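Local coordinates for high affinity transport system protein p37 (Mycoplasma hyorhinis, PDB 3EKI) that binds thiamine diphosphate outside the mycoplasma cell as the lipoprotein of a high-affinity transport system, and probably delivers it for uptake, at residues Lys129-Leu134 and Glu396-Ala401; Ile141-Glu146 and Asp388-Glu393; Thr147-Phe152 and Ile341-Gly346. All coordinates share one frame; numbering follows the deposited sequence.

Interaction 1: Lys129-Leu134 and Glu396-Ala401; sequences KLVEFL and EVYEKA. With TPP (thiamine diphosphate), chain B.
Tyr398 reaches from helix 390-402 across to helix 127-136, and its ring lies beside Val131 and Glu132. The two helical segments run at 102° to each other, with axes 10.5 Å apart at closest approach. The ring has its CG anti to the backbone N (chi1 171°), which carries the phenol to the far helix. There Tyr398 OH donates to Glu132 OE2 at 2.6 Å. The acceptor uses its anti lone pair, the one turned away from OE1. The carboxylate stands at the ring edge, its plane 77° from that of the ring. Glu132 bends at chi2, and this swings its carboxylate over to the phenol. Nearer the root of the ring, Val131 CG1 packs on Tyr398 CD2 at 3.7 Å. The same methyl approaches Glu399 OE1. Lys129, three residues before Glu132, points away from the C-terminal helix, and its NZ donates to O2B of thiamine diphosphate at 3.0 Å. Helix 127-136 thus serves both the ligand pocket and the C-terminal helix. Glu399 OE1 lies 4.7 Å from Glu132 OE2. The phenol proton probably eases the negative charge at this spot and favours an ionised Glu132.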
loop_
_atom_site.group_PDB
_atom_site.type_symbol
_atom_site.label_atom_id
_atom_site.label_comp_id
_atom_site.label_asym_id
_atom_site.label_seq_id
_atom_site.Cartn_x
_atom_site.Cartn_y
_atom_site.Cartn_z
ATOM N N LYS A 129 -7.298 -0.520 -6.640
ATOM C CA LYS A 129 -7.367 -1.406 -7.796
ATOM C C LYS A 129 -8.618 -2.287 -7.728
ATOM O O LYS A 129 -9.271 -2.590 -8.716
ATOM C CB LYS A 129 -6.129 -2.283 -7.859
ATOM C CG LYS A 129 -4.877 -1.524 -8.277
ATOM C CD LYS A 129 -3.623 -2.334 -8.028
ATOM C CE LYS A 129 -2.439 -1.692 -8.760
ATOM N NZ LYS A 129 -1.279 -1.580 -7.844
ATOM N N LEU A 130 -8.946 -2.707 -6.511
ATOM C CA LEU A 130 -10.155 -3.539 -6.380
ATOM C C LEU A 130 -11.411 -2.736 -6.657
ATOM O O LEU A 130 -12.340 -3.197 -7.337
ATOM C CB LEU A 130 -10.185 -4.130 -4.977
ATOM C CG LEU A 130 -11.456 -4.874 -4.576
ATOM C CD1 LEU A 130 -11.659 -6.111 -5.441
ATOM C CD2 LEU A 130 -11.351 -5.236 -3.102
ATOM N N VAL A 131 -11.481 -1.515 -6.137
ATOM C CA VAL A 131 -12.636 -0.665 -6.381
ATOM C C VAL A 131 -12.801 -0.468 -7.881
ATOM O O VAL A 131 -13.899 -0.610 -8.418
ATOM C CB VAL A 131 -12.498 0.693 -5.649
ATOM C CG1 VAL A 131 -13.515 1.715 -6.148
ATOM C CG2 VAL A 131 -12.633 0.492 -4.139
ATOM N N GLU A 132 -11.716 -0.163 -8.590
ATOM C CA GLU A 132 -11.805 0.073 -10.039
ATOM C C GLU A 132 -12.223 -1.213 -10.756
ATOM O O GLU A 132 -12.954 -1.211 -11.752
ATOM C CB GLU A 132 -10.486 0.586 -10.573
ATOM C CG GLU A 132 -9.965 1.909 -10.051
ATOM C CD GLU A 132 -10.758 3.126 -10.481
ATOM O OE1 GLU A 132 -11.573 2.978 -11.416
ATOM O OE2 GLU A 132 -10.566 4.221 -9.899
ATOM N N PHE A 133 -11.766 -2.367 -10.255
ATOM C CA PHE A 133 -12.138 -3.629 -10.906
ATOM C C PHE A 133 -13.629 -3.884 -10.730
ATOM O O PHE A 133 -14.344 -4.279 -11.654
ATOM C CB PHE A 133 -11.311 -4.772 -10.311
ATOM C CG PHE A 133 -11.664 -6.148 -10.857
ATOM C CD1 PHE A 133 -11.105 -6.602 -12.032
ATOM C CD2 PHE A 133 -12.539 -6.976 -10.183
ATOM C CE1 PHE A 133 -11.413 -7.856 -12.541
ATOM C CE2 PHE A 133 -12.866 -8.239 -10.689
ATOM C CZ PHE A 133 -12.286 -8.678 -11.852
ATOM N N LEU A 134 -14.113 -3.667 -9.508
ATOM C CA LEU A 134 -15.526 -3.927 -9.225
ATOM C C LEU A 134 -16.447 -2.906 -9.877
ATOM O O LEU A 134 -17.611 -3.208 -10.151
ATOM C CB LEU A 134 -15.714 -4.020 -7.713
ATOM C CG LEU A 134 -15.262 -5.348 -7.111
ATOM C CD1 LEU A 134 -15.257 -5.298 -5.594
ATOM C CD2 LEU A 134 -16.172 -6.489 -7.556
ATOM N N GLU A 396 -16.460 4.633 -0.999
ATOM C CA GLU A 396 -16.652 6.070 -0.784
ATOM C C GLU A 396 -15.338 6.678 -0.295
ATOM O O GLU A 396 -15.107 7.777 -0.531
ATOM C CB GLU A 396 -17.778 6.404 0.202
ATOM C CG GLU A 396 -19.098 6.240 -0.416
ATOM C CD GLU A 396 -20.215 6.272 0.550
ATOM O OE1 GLU A 396 -20.038 6.559 1.689
ATOM O OE2 GLU A 396 -21.280 5.979 0.124
ATOM N N VAL A 397 -14.550 5.946 0.427
ATOM C CA VAL A 397 -13.339 6.527 0.935
ATOM C C VAL A 397 -12.381 6.749 -0.225
ATOM O O VAL A 397 -11.755 7.749 -0.293
ATOM C CB VAL A 397 -12.694 5.590 1.982
ATOM C CG1 VAL A 397 -11.276 6.048 2.530
ATOM C CG2 VAL A 397 -13.615 5.419 3.090
ATOM N N TYR A 398 -12.253 5.753 -1.087
ATOM C CA TYR A 398 -11.400 5.858 -2.256
ATOM C C TYR A 398 -11.857 6.996 -3.164
ATOM O O TYR A 398 -11.006 7.779 -3.614
ATOM C CB TYR A 398 -11.372 4.552 -3.033
ATOM C CG TYR A 398 -10.689 4.588 -4.376
ATOM C CD1 TYR A 398 -9.303 4.514 -4.471
ATOM C CD2 TYR A 398 -11.415 4.690 -5.563
ATOM C CE1 TYR A 398 -8.676 4.546 -5.709
ATOM C CE2 TYR A 398 -10.804 4.727 -6.789
ATOM C CZ TYR A 398 -9.436 4.649 -6.857
ATOM O OH TYR A 398 -8.822 4.685 -8.091
ATOM N N GLU A 399 -13.170 7.067 -3.404
ATOM C CA GLU A 399 -13.661 8.088 -4.333
ATOM C C GLU A 399 -13.404 9.491 -3.777
ATOM O O GLU A 399 -13.075 10.369 -4.588
ATOM C CB GLU A 399 -15.131 7.863 -4.662
ATOM C CG GLU A 399 -15.412 6.680 -5.567
ATOM C CD GLU A 399 -14.658 6.557 -6.862
ATOM O OE1 GLU A 399 -14.334 5.417 -7.277
ATOM O OE2 GLU A 399 -14.364 7.588 -7.512
ATOM N N LYS A 400 -13.536 9.702 -2.484
ATOM C CA LYS A 400 -13.289 11.032 -1.922
ATOM C C LYS A 400 -11.816 11.411 -2.134
ATOM O O LYS A 400 -11.524 12.588 -2.346
ATOM C CB LYS A 400 -13.655 11.138 -0.445
ATOM C CG LYS A 400 -13.357 12.482 0.183
ATOM C CD LYS A 400 -13.768 12.524 1.653
ATOM C CE LYS A 400 -13.512 13.915 2.227
ATOM N NZ LYS A 400 -14.137 14.053 3.568
ATOM N N ALA A 401 -10.913 10.436 -2.074
ATOM C CA ALA A 401 -9.482 10.743 -2.157
ATOM C C ALA A 401 -9.037 11.135 -3.550
ATOM O O ALA A 401 -8.089 11.926 -3.669
ATOM C CB ALA A 401 -8.654 9.558 -1.681
HETATM N "N1'" TPP B . 5.024 -2.288 5.026
HETATM C "C2'" TPP B . 5.793 -3.378 4.785
HETATM C CM2 TPP B . 6.474 -4.073 5.968
HETATM N "N3'" TPP B . 5.946 -3.847 3.534
HETATM C "C4'" TPP B . 5.243 -3.278 2.519
HETATM N "N4'" TPP B . 5.343 -3.815 1.301
HETATM C "C5'" TPP B . 4.489 -2.116 2.735
HETATM C "C6'" TPP B . 4.411 -1.640 4.039
HETATM C "C7'" TPP B . 3.733 -1.339 1.647
HETATM N N3 TPP B . 2.348 -1.772 1.388
HETATM C C2 TPP B . 1.898 -3.019 1.528
HETATM S S1 TPP B . 0.193 -3.067 1.144
HETATM C C5 TPP B . 0.160 -1.361 0.769
HETATM C C4 TPP B . 1.454 -0.886 0.857
HETATM C CM4 TPP B . 1.769 0.625 0.809
HETATM C C6 TPP B . -1.072 -0.616 0.241
HETATM C C7 TPP B . -1.309 -0.948 -1.234
HETATM O O7 TPP B . -0.195 -0.459 -2.010
HETATM P PA TPP B . 0.229 -1.009 -3.440
HETATM O O1A TPP B . 1.585 -0.496 -3.754
HETATM O O2A TPP B . 0.092 -2.504 -3.489
HETATM O O3A TPP B . -0.854 -0.519 -4.478
HETATM P PB TPP B . -0.857 0.878 -5.270
HETATM O O1B TPP B . -0.963 2.016 -4.301
HETATM O O2B TPP B . -2.132 0.770 -6.198
HETATM O O3B TPP B . 0.408 0.956 -6.227
#

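Interaction 2: Ile141-Glu146 and Asp388-Glu393; sequences ITPALE and DNFQKE
Phe390 has CG anti to its backbone N (chi1 -180°), which sends the ring from the first turn of helix 390-402 to Pro143 on strand 141-152. Glu146, three residues further along the strand, is extended throughout (chi1 -177°) and reaches toward Glu393 of the same helix. The proline ring sits over one face of the Phe390 ring. Its CG is 3.6 Å from the centroid of the Phe390 ring, a CH-pi contact offset toward the rim, and its CB also touches Phe390 CD1. Leu134 of helix 127-136 packs against both Pro143 and Phe390. Between Pro143 and Glu146 the strand has a classic beta bulge, with Ala144 and Leu145 both opposite Gly346 of strand 345-349. Asn389 is the N-cap, and its OD1 accepts from Lys392 N at 3.1 Å, with the donor above the carbonyl plane. Glu393 runs extended beyond CG, toward the residues just before the helix, and its OE2 takes two amides, Asp388 N at 2.9 Å and Asn389 N at 3.1 Å. A water donates to Glu146 OE2 and to Glu393 O, joining strand and helix. Glu146 OE1 and Glu393 OE1 are 3.9 Å apart, with carboxylate planes 71° apart. If both are ionised they repel; the two amides at Glu393 OE2 and the water at Glu146 OE2 would offset part of this.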
loop_
_atom_site.group_PDB
_atom_site.type_symbol
_atom_site.label_atom_id
_atom_site.label_comp_id
_atom_site.label_asym_id
_atom_site.label_seq_id
_atom_site.Cartn_x
_atom_site.Cartn_y
_atom_site.Cartn_z
ATOM N N ILE A 141 -16.904 -10.672 -7.369
ATOM C CA ILE A 141 -16.135 -11.233 -6.252
ATOM C C ILE A 141 -16.602 -10.505 -4.995
ATOM O O ILE A 141 -17.273 -9.456 -5.079
ATOM C CB ILE A 141 -14.612 -11.169 -6.448
ATOM C CG1 ILE A 141 -14.083 -9.751 -6.616
ATOM C CG2 ILE A 141 -14.158 -12.052 -7.612
ATOM C CD1 ILE A 141 -12.588 -9.614 -6.862
ATOM N N THR A 142 -16.307 -11.009 -3.799
ATOM C CA THR A 142 -16.878 -10.507 -2.570
ATOM C C THR A 142 -15.860 -10.028 -1.558
ATOM O O THR A 142 -15.128 -10.801 -0.937
ATOM C CB THR A 142 -17.701 -11.651 -1.897
ATOM O OG1 THR A 142 -18.639 -12.134 -2.868
ATOM C CG2 THR A 142 -18.436 -11.126 -0.694
ATOM N N PRO A 143 -15.745 -8.709 -1.413
ATOM C CA PRO A 143 -14.835 -8.149 -0.406
ATOM C C PRO A 143 -15.329 -8.495 0.981
ATOM O O PRO A 143 -16.538 -8.406 1.251
ATOM C CB PRO A 143 -14.931 -6.640 -0.652
ATOM C CG PRO A 143 -15.410 -6.523 -2.057
ATOM C CD PRO A 143 -16.389 -7.667 -2.230
ATOM N N ALA A 144 -14.408 -8.869 1.851
ATOM C CA ALA A 144 -14.781 -9.279 3.197
ATOM C C ALA A 144 -13.883 -8.838 4.375
ATOM O O ALA A 144 -14.347 -8.719 5.480
ATOM C CB ALA A 144 -14.883 -10.763 3.234
ATOM N N LEU A 145 -12.599 -8.688 4.092
ATOM C CA LEU A 145 -11.615 -8.394 5.119
ATOM C C LEU A 145 -10.975 -7.045 4.833
ATOM O O LEU A 145 -10.593 -6.812 3.680
ATOM C CB LEU A 145 -10.560 -9.503 5.079
ATOM C CG LEU A 145 -9.368 -9.445 6.039
ATOM C CD1 LEU A 145 -9.769 -9.981 7.408
ATOM C CD2 LEU A 145 -8.155 -10.226 5.560
ATOM N N GLU A 146 -10.855 -6.188 5.837
ATOM C CA GLU A 146 -10.088 -4.962 5.671
ATOM C C GLU A 146 -8.807 -5.098 6.489
ATOM O O GLU A 146 -8.926 -5.332 7.691
ATOM C CB GLU A 146 -10.878 -3.744 6.157
ATOM C CG GLU A 146 -10.131 -2.438 5.922
ATOM C CD GLU A 146 -10.923 -1.187 6.231
ATOM O OE1 GLU A 146 -12.076 -1.265 6.704
ATOM O OE2 GLU A 146 -10.360 -0.090 6.004
ATOM N N ASP A 388 -18.155 -4.441 6.825
ATOM C CA ASP A 388 -19.596 -4.503 7.078
ATOM C C ASP A 388 -20.377 -3.886 5.928
ATOM O O ASP A 388 -21.530 -4.254 5.680
ATOM C CB ASP A 388 -19.883 -3.789 8.406
ATOM C CG ASP A 388 -19.093 -4.350 9.573
ATOM O OD1 ASP A 388 -19.263 -5.541 9.908
ATOM O OD2 ASP A 388 -18.292 -3.610 10.182
ATOM N N ASN A 389 -19.747 -2.945 5.218
ATOM C CA ASN A 389 -20.353 -2.202 4.129
ATOM C C ASN A 389 -19.256 -1.724 3.162
ATOM O O ASN A 389 -18.634 -0.701 3.462
ATOM C CB ASN A 389 -21.117 -0.995 4.652
ATOM C CG ASN A 389 -21.921 -0.311 3.568
ATOM O OD1 ASN A 389 -21.553 -0.327 2.390
ATOM N ND2 ASN A 389 -23.036 0.294 3.977
ATOM N N PHE A 390 -19.069 -2.463 2.098
ATOM C CA PHE A 390 -17.970 -2.172 1.188
ATOM C C PHE A 390 -18.134 -0.805 0.533
ATOM O O PHE A 390 -17.149 -0.078 0.396
ATOM C CB PHE A 390 -17.881 -3.241 0.124
ATOM C CG PHE A 390 -16.767 -3.054 -0.897
ATOM C CD1 PHE A 390 -15.461 -3.288 -0.526
ATOM C CD2 PHE A 390 -17.014 -2.670 -2.198
ATOM C CE1 PHE A 390 -14.422 -3.172 -1.422
ATOM C CE2 PHE A 390 -15.993 -2.545 -3.117
ATOM C CZ PHE A 390 -14.682 -2.788 -2.730
ATOM N N GLN A 391 -19.355 -0.468 0.143
ATOM C CA GLN A 391 -19.531 0.839 -0.498
ATOM C C GLN A 391 -19.129 1.998 0.388
ATOM O O GLN A 391 -18.460 2.968 -0.024
ATOM C CB GLN A 391 -20.987 0.998 -0.960
ATOM C CG GLN A 391 -21.200 2.405 -1.509
ATOM C CD GLN A 391 -20.645 2.537 -2.919
ATOM O OE1 GLN A 391 -20.325 1.540 -3.576
ATOM N NE2 GLN A 391 -20.548 3.790 -3.370
ATOM N N LYS A 392 -19.524 1.941 1.651
ATOM C CA LYS A 392 -19.240 2.989 2.616
ATOM C C LYS A 392 -17.809 3.018 3.130
ATOM O O LYS A 392 -17.155 4.060 3.212
ATOM C CB LYS A 392 -20.173 2.776 3.811
ATOM C CG LYS A 392 -20.118 3.803 4.918
ATOM C CD LYS A 392 -21.402 3.893 5.728
ATOM C CE LYS A 392 -22.664 3.500 4.974
ATOM N NZ LYS A 392 -23.920 3.852 5.699
ATOM N N GLU A 393 -17.288 1.835 3.460
ATOM C CA GLU A 393 -16.025 1.733 4.113
ATOM C C GLU A 393 -14.840 1.763 3.146
ATOM O O GLU A 393 -13.764 2.097 3.523
ATOM C CB GLU A 393 -15.976 0.423 4.900
ATOM C CG GLU A 393 -16.759 0.446 6.180
ATOM C CD GLU A 393 -16.610 -0.838 6.900
ATOM O OE1 GLU A 393 -15.770 -0.887 7.773
ATOM O OE2 GLU A 393 -17.202 -1.752 6.440
HETATM O O HOH W 1 -12.282 2.129 5.732
#

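Interaction 3: Thr147-Phe152 and Ile341-Gly346; sequences TTTNSF and IPYDVG. With TPP (thiamine diphosphate), chain B.
The thiamine diphosphate pocket is lined here by the loop that leads into strand 345-349, held against strand 141-152. Tyr343 is sandwiched between that strand and the ligand. Thr149 CB lies over one face of its ring, 3.8 Å from the centroid of the Tyr343 ring, in a CH-pi contact; the two side chains cross at about a right angle. Over the opposite face lies the thiazolium, with the first carbon of its ethyl arm, C6, above the rim. Tyr343 CZ is 3.6 Å from ligand C5. Tyr343 OH comes within 3.3 Å of ligand N3. Thr149 OG1 is held by Gly380 O. The two strands are antiparallel neighbours in the sheet of this PBP-clan protein, a clan of substrate-binding proteins. At the end of the loop, Asp344 O is gripped twice. Thr147 N donates to it at 2.9 Å, close to the line of the C=O bond (172°). Thr147 OG1 donates to it as well, also at 2.9 Å, tilted 26° from the carbonyl plane. The hydroxyl sits between the backbone N and the carbonyl carbon (chi1 70°), which turns it to Asp344 O and also places it at the edge of the Tyr343 ring. A water accepts from Tyr343 N and donates to Thr147 O, bridging the backbones. The Asp344 side chain leads away from the strand to the ligand, where OD1 is 3.1 Å from ligand C7. Its OD2 is hydrogen-bonded to Tyr381 OH, which probably steadies the carboxylate beside the thiazolium.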
loop_
_atom_site.group_PDB
_atom_site.type_symbol
_atom_site.label_atom_id
_atom_site.label_comp_id
_atom_site.label_asym_id
_atom_site.label_seq_id
_atom_site.Cartn_x
_atom_site.Cartn_y
_atom_site.Cartn_z
ATOM N N THR A 147 -7.637 -4.958 5.878
ATOM C CA THR A 147 -6.408 -4.931 6.684
ATOM C C THR A 147 -6.192 -3.530 7.264
ATOM O O THR A 147 -6.745 -2.554 6.760
ATOM C CB THR A 147 -5.185 -5.384 5.873
ATOM O OG1 THR A 147 -4.891 -4.365 4.906
ATOM C CG2 THR A 147 -5.415 -6.669 5.097
ATOM N N THR A 148 -5.405 -3.447 8.319
ATOM C CA THR A 148 -4.961 -2.187 8.919
ATOM C C THR A 148 -3.454 -2.279 9.107
ATOM O O THR A 148 -2.857 -3.355 9.126
ATOM C CB THR A 148 -5.649 -1.848 10.247
ATOM O OG1 THR A 148 -5.280 -2.845 11.230
ATOM C CG2 THR A 148 -7.163 -1.852 10.145
ATOM N N THR A 149 -2.787 -1.132 9.221
ATOM C CA THR A 149 -1.328 -1.120 9.381
ATOM C C THR A 149 -0.948 -0.258 10.575
ATOM O O THR A 149 -1.695 0.670 10.900
ATOM C CB THR A 149 -0.715 -0.635 8.050
ATOM O OG1 THR A 149 0.698 -0.845 8.027
ATOM C CG2 THR A 149 -0.929 0.855 7.815
ATOM N N ASN A 150 0.176 -0.535 11.213
ATOM C CA ASN A 150 0.738 0.324 12.251
ATOM C C ASN A 150 0.841 1.747 11.694
ATOM O O ASN A 150 1.399 1.901 10.616
ATOM C CB ASN A 150 2.105 -0.168 12.713
ATOM C CG ASN A 150 2.084 -1.469 13.499
ATOM O OD1 ASN A 150 1.049 -1.833 14.066
ATOM N ND2 ASN A 150 3.227 -2.132 13.550
ATOM N N SER A 151 0.293 2.721 12.413
ATOM C CA SER A 151 0.374 4.122 12.009
ATOM C C SER A 151 1.814 4.591 11.994
ATOM O O SER A 151 2.644 4.141 12.773
ATOM C CB SER A 151 -0.477 5.002 12.940
ATOM O OG SER A 151 0.176 5.152 14.198
ATOM N N PHE A 152 2.155 5.490 11.075
ATOM C CA PHE A 152 3.410 6.212 11.164
ATOM C C PHE A 152 3.314 7.268 12.265
ATOM O O PHE A 152 2.252 7.861 12.506
ATOM C CB PHE A 152 3.675 6.882 9.827
ATOM C CG PHE A 152 4.068 6.030 8.647
ATOM C CD1 PHE A 152 5.168 5.183 8.639
ATOM C CD2 PHE A 152 3.293 6.090 7.496
ATOM C CE1 PHE A 152 5.493 4.453 7.509
ATOM C CE2 PHE A 152 3.619 5.380 6.360
ATOM C CZ PHE A 152 4.723 4.551 6.370
ATOM N N ILE A 341 -6.497 6.555 1.415
ATOM C CA ILE A 341 -7.432 5.505 0.948
ATOM C C ILE A 341 -7.234 4.254 1.781
ATOM O O ILE A 341 -6.243 4.135 2.504
ATOM C CB ILE A 341 -7.236 5.188 -0.538
ATOM C CG1 ILE A 341 -5.877 4.604 -0.897
ATOM C CG2 ILE A 341 -7.544 6.438 -1.364
ATOM C CD1 ILE A 341 -5.743 4.122 -2.329
ATOM N N PRO A 342 -8.150 3.292 1.769
ATOM C CA PRO A 342 -7.993 2.150 2.681
ATOM C C PRO A 342 -6.813 1.242 2.373
ATOM O O PRO A 342 -6.379 1.151 1.240
ATOM C CB PRO A 342 -9.290 1.357 2.443
ATOM C CG PRO A 342 -10.255 2.413 1.960
ATOM C CD PRO A 342 -9.400 3.234 0.992
ATOM N N TYR A 343 -6.313 0.582 3.420
ATOM C CA TYR A 343 -5.294 -0.439 3.210
ATOM C C TYR A 343 -5.922 -1.620 2.467
ATOM O O TYR A 343 -7.077 -1.547 2.044
ATOM C CB TYR A 343 -4.644 -0.872 4.528
ATOM C CG TYR A 343 -3.145 -0.973 4.478
ATOM C CD1 TYR A 343 -2.447 -2.140 4.687
ATOM C CD2 TYR A 343 -2.374 0.159 4.190
ATOM C CE1 TYR A 343 -1.062 -2.197 4.625
ATOM C CE2 TYR A 343 -1.004 0.112 4.136
ATOM C CZ TYR A 343 -0.333 -1.066 4.355
ATOM O OH TYR A 343 1.049 -1.111 4.293
ATOM N N ASP A 344 -5.175 -2.698 2.282
ATOM C CA ASP A 344 -5.589 -3.771 1.380
ATOM C C ASP A 344 -6.834 -4.499 1.900
ATOM O O ASP A 344 -7.110 -4.527 3.090
ATOM C CB ASP A 344 -4.435 -4.729 1.175
ATOM C CG ASP A 344 -3.296 -4.201 0.328
ATOM O OD1 ASP A 344 -3.278 -2.970 0.084
ATOM O OD2 ASP A 344 -2.437 -5.023 -0.079
ATOM N N VAL A 345 -7.542 -5.057 0.937
ATOM C CA VAL A 345 -8.816 -5.732 1.181
ATOM C C VAL A 345 -8.752 -7.187 0.756
ATOM O O VAL A 345 -8.288 -7.554 -0.315
ATOM C CB VAL A 345 -9.935 -5.012 0.408
ATOM C CG1 VAL A 345 -11.228 -5.805 0.438
ATOM C CG2 VAL A 345 -10.137 -3.605 0.979
ATOM N N GLY A 346 -9.253 -8.052 1.618
ATOM C CA GLY A 346 -9.374 -9.478 1.331
ATOM C C GLY A 346 -10.726 -9.752 0.678
ATOM O O GLY A 346 -11.776 -9.319 1.135
HETATM N "N1'" TPP B . 5.024 -2.288 5.026
HETATM C "C2'" TPP B . 5.793 -3.378 4.785
HETATM C CM2 TPP B . 6.474 -4.073 5.968
HETATM N "N3'" TPP B . 5.946 -3.847 3.534
HETATM C "C4'" TPP B . 5.243 -3.278 2.519
HETATM N "N4'" TPP B . 5.343 -3.815 1.301
HETATM C "C5'" TPP B . 4.489 -2.116 2.735
HETATM C "C6'" TPP B . 4.411 -1.640 4.039
HETATM C "C7'" TPP B . 3.733 -1.339 1.647
HETATM N N3 TPP B . 2.348 -1.772 1.388
HETATM C C2 TPP B . 1.898 -3.019 1.528
HETATM S S1 TPP B . 0.193 -3.067 1.144
HETATM C C5 TPP B . 0.160 -1.361 0.769
HETATM C C4 TPP B . 1.454 -0.886 0.857
HETATM C CM4 TPP B . 1.769 0.625 0.809
HETATM C C6 TPP B . -1.072 -0.616 0.241
HETATM C C7 TPP B . -1.309 -0.948 -1.234
HETATM O O7 TPP B . -0.195 -0.459 -2.010
HETATM P PA TPP B . 0.229 -1.009 -3.440
HETATM O O1A TPP B . 1.585 -0.496 -3.754
HETATM O O2A TPP B . 0.092 -2.504 -3.489
HETATM O O3A TPP B . -0.854 -0.519 -4.478
HETATM P PB TPP B . -0.857 0.878 -5.270
HETATM O O1B TPP B . -0.963 2.016 -4.301
HETATM O O2B TPP B . -2.132 0.770 -6.198
HETATM O O3B TPP B . 0.408 0.956 -6.227
HETATM O O HOH W 2 -7.584 -0.088 5.829
#

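In the fold
Interaction 3 is the most central and is buried. Interactions 1 and 2 lie farther out and are partly buried. Interactions 1 and 2 share helix 390-402, while interactions 2 and 3 share strand 141-152. Val397 on Pro342 and Leu130 on Val345 join interactions 1 and 3. Along the chain, interaction 3 is nested within interaction 2, and interaction 2 within interaction 1. The chemistry differs with place. A phenol-carboxylate bond joins two helices in interaction 1, and proline-aromatic packing with a water bridge joins strand to helix in interaction 2. Interaction 3 combines a backbone and a hydroxyl bond to one carbonyl with a threonine-tyrosine CH-pi contact. Interactions 1 and 3 meet the ligand, at its diphosphate, and at its thiazolium and ethyl arm, respectively.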